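Local structure of protein virB8 (2CC3) at residues Pro2-Thr5 with Gln6-Val10. The protein forms part of a bacterial type IV secretion system and is thought to help direct T-DNA transfer into plant cells. Residues are numbered along the deposited sequence; the frame is centred on the assembly and turned at random.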
ATOM      1  N   PRO A   2      20.463  15.228  -5.758  1.00 38.57           N
ATOM      2  CA  PRO A   2      19.861  14.473  -6.868  1.00 38.83           C
ATOM      3  C   PRO A   2      18.372  14.832  -7.073  1.00 38.29           C
ATOM      4  O   PRO A   2      17.572  14.711  -6.141  1.00 35.15           O
ATOM      5  CB  PRO A   2      20.024  13.001  -6.439  1.00 37.67           C
ATOM      6  CG  PRO A   2      20.860  13.017  -5.195  1.00 37.91           C
ATOM      7  CD  PRO A   2      20.707  14.368  -4.588  1.00 37.56           C
ATOM      8  N   HIS A   3      18.026  15.269  -8.287  1.00 38.19           N
ATOM      9  CA  HIS A   3      16.683  15.764  -8.604  1.00 39.07           C
ATOM     10  C   HIS A   3      15.846  14.764  -9.410  1.00 35.07           C
ATOM     11  O   HIS A   3      16.357  14.055 -10.271  1.00 34.70           O
ATOM     12  CB  HIS A   3      16.745  17.084  -9.397  1.00 44.58           C
ATOM     13  CG  HIS A   3      17.868  17.993  -8.998  1.00 50.45           C
ATOM     14  ND1 HIS A   3      17.719  19.001  -8.068  1.00 52.81           N
ATOM     15  CD2 HIS A   3      19.154  18.062  -9.424  1.00 52.17           C
ATOM     16  CE1 HIS A   3      18.869  19.637  -7.921  1.00 53.36           C
ATOM     17  NE2 HIS A   3      19.755  19.088  -8.733  1.00 53.04           N
ATOM     18  N   MET A   4      14.549  14.721  -9.127  1.00 30.24           N
ATOM     19  CA  MET A   4      13.601  14.087 -10.031  1.00 26.23           C
ATOM     20  C   MET A   4      12.308  14.881 -10.128  1.00 21.79           C
ATOM     21  O   MET A   4      11.887  15.532  -9.168  1.00 19.11           O
ATOM     22  CB  MET A   4      13.332  12.619  -9.660  1.00 28.61           C
ATOM     23  CG  MET A   4      12.512  12.341  -8.407  1.00 26.52           C
ATOM     24  SD  MET A   4      12.575  10.563  -8.080  1.00 27.64           S
ATOM     25  CE  MET A   4      14.071  10.468  -7.090  1.00 27.40           C
ATOM     26  N   THR A   5      11.687  14.821 -11.298  1.00 16.83           N
ATOM     27  CA  THR A   5      10.343  15.347 -11.483  1.00 16.16           C
ATOM     28  C   THR A   5       9.352  14.555 -10.614  1.00 11.90           C
ATOM     29  O   THR A   5       9.580  13.385 -10.309  1.00 10.21           O
ATOM     30  CB  THR A   5       9.927  15.257 -12.958  1.00 17.93           C
ATOM     31  OG1 THR A   5       9.744  13.884 -13.305  1.00 18.26           O
ATOM     32  CG2 THR A   5      11.012  15.875 -13.862  1.00 15.21           C
ATOM     33  N   GLN A   6       8.251  15.184 -10.213  1.00 13.20           N
ATOM     34  CA  GLN A   6       7.240  14.454  -9.475  1.00 13.93           C
ATOM     35  C   GLN A   6       6.612  13.338 -10.304  1.00 14.21           C
ATOM     36  O   GLN A   6       6.282  12.285  -9.754  1.00 15.76           O
ATOM     37  CB  GLN A   6       6.168  15.347  -8.835  1.00 14.71           C
ATOM     38  CG  GLN A   6       5.374  14.567  -7.734  1.00 14.59           C
ATOM     39  CD  GLN A   6       4.433  15.421  -6.943  1.00 13.29           C
ATOM     40  OE1 GLN A   6       4.846  16.215  -6.101  1.00 18.69           O
ATOM     41  NE2 GLN A   6       3.168  15.272  -7.206  1.00  9.76           N
ATOM     42  N   GLU A   7       6.487  13.545 -11.612  1.00 15.03           N
ATOM     43  CA  GLU A   7       5.958  12.531 -12.546  1.00 17.27           C
ATOM     44  C   GLU A   7       6.790  11.264 -12.516  1.00 14.90           C
ATOM     45  O   GLU A   7       6.245  10.178 -12.411  1.00 13.59           O
ATOM     46  CB  GLU A   7       5.862  13.088 -13.985  1.00 21.35           C
ATOM     47  CG  GLU A   7       5.922  12.043 -15.122  1.00 25.81           C
ATOM     48  CD  GLU A   7       4.767  11.031 -15.125  1.00 29.20           C
ATOM     49  OE1 GLU A   7       3.895  11.068 -14.227  1.00 31.21           O
ATOM     50  OE2 GLU A   7       4.736  10.176 -16.036  1.00 27.57           O
ATOM     51  N   GLU A   8       8.106  11.435 -12.586  1.00 15.07           N
ATOM     52  CA  GLU A   8       9.077  10.361 -12.464  1.00 17.75           C
ATOM     53  C   GLU A   8       9.056   9.734 -11.066  1.00 14.46           C
ATOM     54  O   GLU A   8       9.174   8.518 -10.932  1.00 15.52           O
ATOM     55  CB  GLU A   8      10.446  10.874 -12.972  1.00 21.03           C
ATOM     56  CG  GLU A   8      11.750  10.484 -12.293  1.00 25.08           C
ATOM     57  CD  GLU A   8      12.896  11.440 -12.732  1.00 26.88           C
ATOM     58  OE1 GLU A   8      12.585  12.553 -13.226  1.00 26.19           O
ATOM     59  OE2 GLU A   8      14.098  11.095 -12.581  1.00 30.29           O
ATOM     60  N   ALA A   9       8.825  10.539 -10.027  1.00 15.15           N
ATOM     61  CA  ALA A   9       8.688   9.983  -8.660  1.00  8.83           C
ATOM     62  C   ALA A   9       7.450   9.102  -8.536  1.00  6.12           C
ATOM     63  O   ALA A   9       7.508   7.986  -8.002  1.00  6.56           O
ATOM     64  CB  ALA A   9       8.685  11.089  -7.590  1.00  8.67           C
ATOM     65  N   VAL A  10       6.331   9.613  -9.034  1.00  4.49           N
ATOM     66  CA  VAL A  10       5.079   8.873  -9.085  1.00  3.76           C
ATOM     67  C   VAL A  10       5.180   7.561  -9.872  1.00  2.17           C
ATOM     68  O   VAL A  10       4.665   6.529  -9.423  1.00  5.77           O
ATOM     69  CB  VAL A  10       3.940   9.795  -9.584  1.00  3.60           C
ATOM     70  CG1 VAL A  10       2.591   9.058  -9.629  1.00  8.09           C
ATOM     71  CG2 VAL A  10       3.829  10.991  -8.637  1.00  3.46           C
TER
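A single carboxylate oxygen, OE1 of Glu-8, takes two hydrogen bonds from one residue, Thr-5, which in turn accepts from the Glu-8 backbone. This is a capping box at the start of helix 6-23, with Thr-5 as N-cap, in the periplasmic domain of VirB8. The capping bond proper runs from Glu-8 N to Thr-5 OG1, 3.0 Å and fairly straight at 159°. It is possible because OG1 sits between the backbone N and carbonyl carbon of Thr-5 (chi1 69°), which turns it toward the N-H of Glu-8.

The reciprocal half comes from Glu-8, whose chain runs extended beyond CG and crosses the threonine side chain at about a right angle. Thr-5 N reaches Glu-8 OE1 at 3.1 Å from above the carboxylate plane, 60° out of it, whereas the Thr-5 hydroxyl donates to the anti lone pair of the same oxygen. Two donors on one oxygen probably limit how far the carboxylate can turn. Its negative charge also lies at the helix N-terminus, where the dipole would probably favour the ionised form.

Ahead of the cap, Met-4 CB lies against the carboxylate, 3.3 Å from Glu-8 CD. The helical pattern begins with Ala-9 N donating to Thr-5 O at 3.0 Å.

Glu-7, on the same turn, forms a salt bridge with Lys-114 of strand 102-114, while Ala-9 packs on Pro-127 and Val-10 on Val-10 of the second subunit, so this helix start is part of the dimer interface. The rest of the Met-4 side chain bends on past the cap toward the helix, where Met-4 SD packs 4.0 Å from Ala-9 CB.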